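Local coordinates for protein monovalent Na+/H+ antiporter subunit A (Dietzia sp. DQ12-45-1b, PDB 7D3U) that probably takes part in exchanging sodium ions for protons across the bacterial cell membrane, as the large subunit of the multi-subunit Mrp antiporter complex, at residues G310-M315 and A486-G491; Q652-V657 and A824-A829. All blocks are in the same frame, centred on the assembly; numbering follows the deposited sequence.

How the contacts relate
The two contacts lie on opposite sides of the centre of this long chain, their centres about 39 Å and 50 Å from it and 87 Å from each other, with about 76 Å between nearest atoms, so neither touches the other. Along the sequence they follow in series. In contact 1 the start of helix 312-341, within the Mrp antiporter family region, meets the loop between helices 477-484 and 504-520; the side chain of Thr-311 lies about 10 Å from a bound dodecyl maltoside. Contact 2 joins two transmembrane helices, one in the MbhD-related region and one in the MnhB-related region, and is fully buried, with subunits C and F also packing on it.

Contact 1: residues G310-M315 and A486-G491; sequences GTPAAM and ASIGEG
Pro-312 and Gly-491 have the nearest CA atoms, 5.7 Å apart, where the first turn of helix 312-341 faces the irregular segment 486-491. That helix belongs to the antiporter-type transmembrane region shared with complex I, and the contact packs a loop on its N-terminal turn. The chain turns sharply just before this helix: Gly-310 leaves the preceding helix with positive phi (66°), and Thr-311 takes the N-cap position. Its carbonyl O accepts from both Ala-314 N and Met-315 N, which closes the first turn. Across the contact the CA of Met-315 and that of Ser-487 are 7.3 Å apart.

Ile-488 reaches into the angle between Pro-312 and Met-315 with two separate branches. Its CD1 comes to 3.5 Å from Pro-312 N, and also touches CA and CD of the same residue, the two side chains meeting at about a right angle. CG1 lies between the backbone N and the carbonyl carbon (chi1 72°); this leaves CG2 to the other partner, where it packs against Met-315 CG at 3.6 Å and more distantly against CE. With CG beside its own backbone N (chi1 -63°), Met-315 brings that atom to 3.3 Å from Ser-487 OG. Glu-490 lies obliquely against the proline ring, its CB and OE1 both 3.6 Å from Pro-312 CG, while Pro-312 CB faces the carbonyl O of Gly-491. These are van der Waals contacts, and they bury 277 Å² in all.

Solvent reaches Glu-490 and Gly-491, whereas Met-315, Ile-488 and Ser-487 are buried. Helix 243-252 and the loop after it close that inner side, through Leu-251 on Met-315 and Ser-487 and through Ser-254 on Met-315 and Ile-488. Segment 486-491, following helix 477-484, therefore packs against both the start of helix 312-341 and the end of helix 243-252.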
# COMPACT_ATOMS: atom_id res chain seq x y z
N GLY B 310 16.26 15.16 -48.93
CA GLY B 310 16.23 16.45 -48.27
C GLY B 310 16.65 17.64 -49.11
O GLY B 310 17.48 18.44 -48.68
N THR B 311 16.10 17.75 -50.31
CA THR B 311 16.32 18.89 -51.19
C THR B 311 14.97 19.34 -51.73
O THR B 311 14.02 18.55 -51.76
CB THR B 311 17.28 18.55 -52.34
OG1 THR B 311 16.69 17.55 -53.17
CG2 THR B 311 18.61 18.05 -51.81
N PRO B 312 14.85 20.60 -52.15
CA PRO B 312 13.57 21.06 -52.71
C PRO B 312 13.06 20.21 -53.86
O PRO B 312 11.85 20.04 -54.00
CB PRO B 312 13.89 22.49 -53.16
CG PRO B 312 14.97 22.93 -52.25
CD PRO B 312 15.81 21.71 -52.00
N ALA B 313 13.96 19.67 -54.68
CA ALA B 313 13.54 18.76 -55.74
C ALA B 313 13.07 17.42 -55.21
O ALA B 313 12.49 16.64 -55.97
CB ALA B 313 14.68 18.55 -56.73
N ALA B 314 13.30 17.13 -53.93
CA ALA B 314 12.93 15.85 -53.35
C ALA B 314 11.55 15.87 -52.71
O ALA B 314 10.83 14.87 -52.77
CB ALA B 314 13.97 15.41 -52.32
N MET B 315 11.17 16.99 -52.09
CA MET B 315 9.87 17.06 -51.44
C MET B 315 8.74 17.06 -52.47
O MET B 315 7.66 16.53 -52.20
CB MET B 315 9.79 18.30 -50.56
CG MET B 315 10.78 18.28 -49.42
SD MET B 315 10.84 16.69 -48.60
CE MET B 315 12.50 16.71 -47.96
N ALA B 486 6.55 24.57 -48.38
CA ALA B 486 6.10 24.68 -47.00
C ALA B 486 6.53 23.51 -46.14
O ALA B 486 6.46 23.60 -44.91
CB ALA B 486 4.57 24.81 -46.94
N SER B 487 6.97 22.41 -46.75
CA SER B 487 7.53 21.30 -45.98
C SER B 487 8.98 21.58 -45.61
O SER B 487 9.41 21.26 -44.49
CB SER B 487 7.42 20.00 -46.78
OG SER B 487 8.66 19.69 -47.39
N ILE B 488 9.76 22.15 -46.54
CA ILE B 488 11.09 22.64 -46.23
C ILE B 488 11.17 24.11 -46.63
O ILE B 488 10.18 24.68 -47.11
CB ILE B 488 12.19 21.82 -46.94
CG1 ILE B 488 12.20 22.10 -48.43
CG2 ILE B 488 11.98 20.34 -46.69
CD1 ILE B 488 13.18 21.24 -49.17
N GLY B 489 12.33 24.72 -46.44
CA GLY B 489 12.47 26.15 -46.67
C GLY B 489 12.29 26.58 -48.11
O GLY B 489 11.32 27.27 -48.44
N GLU B 490 13.22 26.19 -48.98
CA GLU B 490 13.22 26.65 -50.35
C GLU B 490 12.06 26.03 -51.13
O GLU B 490 11.34 25.15 -50.65
CB GLU B 490 14.55 26.33 -51.03
CG GLU B 490 15.74 26.34 -50.09
CD GLU B 490 16.93 25.59 -50.65
OE1 GLU B 490 17.21 25.72 -51.86
OE2 GLU B 490 17.59 24.85 -49.88
N GLY B 491 11.89 26.50 -52.37
CA GLY B 491 10.87 26.00 -53.26
C GLY B 491 11.47 25.54 -54.58
O GLY B 491 12.61 25.88 -54.92

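Contact 2: residues Q652-V657 and A824-A829; sequences QLLVEV and ALIGGA
A transmembrane helix pair is formed here by helices 646-667 and 821-837, which join the MbhD-related and MnhB-related regions of the chain. Leu-654 and Leu-825 have the nearest CA atoms of the two segments, 5.7 Å apart. The short axes run in broadly the same direction, at an angle of 33° and a closest approach of 9.2 Å, and every touching residue is buried and apolar.

Both leucines point toward the opposite helix, and their CB atoms meet at 3.5 Å. Each carries CG beside its own backbone N (chi1 -67° for Leu-654), and each CD1 still touches the other leucine's CB while also reaching a further partner. Leu-654 sends its branches toward Ile-826: CD1 lies 3.7 Å from the backbone N of that residue, and CD2 is close to its CA and CG1. Leu-825 places its CD1 against Val-655 CG2 at 3.7 Å. The result is a compact patch of obliquely crossing aliphatic groups, burying 250 Å² between the segments.

The pair is enclosed within the assembly. Val-64 of subunit F packs on Leu-654 and Ile-826, while Ile-76 and Phe-80 of subunit C cover Val-655 and Leu-825. Within the chain, helix 789-812 lies against Ile-826 and helix 890-912 against Leu-825, so the pair forms part of a larger helix cluster.

About one turn further along, the spacing widens to 7.3 Å between the CA atoms of Val-657 and Ala-829, and the contact there is a single methyl pair, Val-657 CG1 to Ala-829 CB at 4.4 Å.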
# COMPACT_ATOMS: atom_id res chain seq x y z
N GLN B 652 2.51 1.61 31.28
CA GLN B 652 3.37 0.53 30.81
C GLN B 652 3.15 -0.74 31.62
O GLN B 652 3.07 -1.83 31.05
CB GLN B 652 4.83 0.96 30.87
CG GLN B 652 5.81 -0.13 30.50
CD GLN B 652 5.44 -0.81 29.19
OE1 GLN B 652 5.16 -2.00 29.16
NE2 GLN B 652 5.45 -0.04 28.11
N LEU B 653 3.07 -0.62 32.94
CA LEU B 653 2.75 -1.78 33.78
C LEU B 653 1.44 -2.42 33.35
O LEU B 653 1.35 -3.64 33.16
CB LEU B 653 2.68 -1.36 35.24
CG LEU B 653 3.99 -1.27 36.02
CD1 LEU B 653 3.73 -0.80 37.44
CD2 LEU B 653 4.70 -2.61 36.02
N LEU B 654 0.40 -1.60 33.20
CA LEU B 654 -0.92 -2.14 32.89
C LEU B 654 -0.96 -2.76 31.50
O LEU B 654 -1.58 -3.81 31.29
CB LEU B 654 -1.97 -1.05 33.03
CG LEU B 654 -2.15 -0.60 34.48
CD1 LEU B 654 -3.09 0.58 34.56
CD2 LEU B 654 -2.66 -1.75 35.32
N VAL B 655 -0.29 -2.14 30.52
CA VAL B 655 -0.25 -2.69 29.18
C VAL B 655 0.56 -3.97 29.16
O VAL B 655 0.24 -4.91 28.42
CB VAL B 655 0.29 -1.64 28.19
CG1 VAL B 655 0.82 -2.29 26.93
CG2 VAL B 655 -0.80 -0.65 27.85
N GLU B 656 1.60 -4.06 29.99
CA GLU B 656 2.35 -5.31 30.08
C GLU B 656 1.48 -6.43 30.62
O GLU B 656 1.51 -7.55 30.09
CB GLU B 656 3.59 -5.12 30.96
CG GLU B 656 4.29 -6.41 31.33
CD GLU B 656 3.87 -6.92 32.69
OE1 GLU B 656 2.97 -6.32 33.30
OE2 GLU B 656 4.45 -7.93 33.15
N VAL B 657 0.70 -6.16 31.66
CA VAL B 657 -0.14 -7.23 32.21
C VAL B 657 -1.24 -7.61 31.22
O VAL B 657 -1.54 -8.80 31.04
CB VAL B 657 -0.70 -6.84 33.59
CG1 VAL B 657 -1.99 -6.04 33.48
CG2 VAL B 657 -0.93 -8.08 34.43
N ALA B 824 -8.63 2.68 32.75
CA ALA B 824 -9.31 1.65 31.97
C ALA B 824 -8.51 0.35 31.92
O ALA B 824 -9.10 -0.73 31.94
CB ALA B 824 -9.57 2.17 30.56
N LEU B 825 -7.18 0.44 31.86
CA LEU B 825 -6.39 -0.78 31.85
C LEU B 825 -6.39 -1.47 33.21
O LEU B 825 -6.29 -2.70 33.28
CB LEU B 825 -4.96 -0.47 31.40
CG LEU B 825 -4.81 0.20 30.03
CD1 LEU B 825 -3.46 0.90 29.92
CD2 LEU B 825 -4.99 -0.79 28.89
N ILE B 826 -6.55 -0.71 34.30
CA ILE B 826 -6.68 -1.34 35.61
C ILE B 826 -8.05 -1.95 35.82
O ILE B 826 -8.25 -2.68 36.80
CB ILE B 826 -6.37 -0.33 36.73
CG1 ILE B 826 -5.74 -1.03 37.93
CG2 ILE B 826 -7.61 0.41 37.15
CD1 ILE B 826 -5.42 -0.11 39.07
N GLY B 827 -9.00 -1.68 34.93
CA GLY B 827 -10.27 -2.38 34.95
C GLY B 827 -10.21 -3.57 34.01
O GLY B 827 -10.87 -4.59 34.22
N GLY B 828 -9.42 -3.43 32.95
CA GLY B 828 -9.12 -4.58 32.11
C GLY B 828 -8.40 -5.67 32.88
O GLY B 828 -8.62 -6.86 32.65
N ALA B 829 -7.53 -5.27 33.81
CA ALA B 829 -6.91 -6.25 34.70
C ALA B 829 -7.95 -6.94 35.57
O ALA B 829 -7.86 -8.15 35.83
CB ALA B 829 -5.84 -5.57 35.57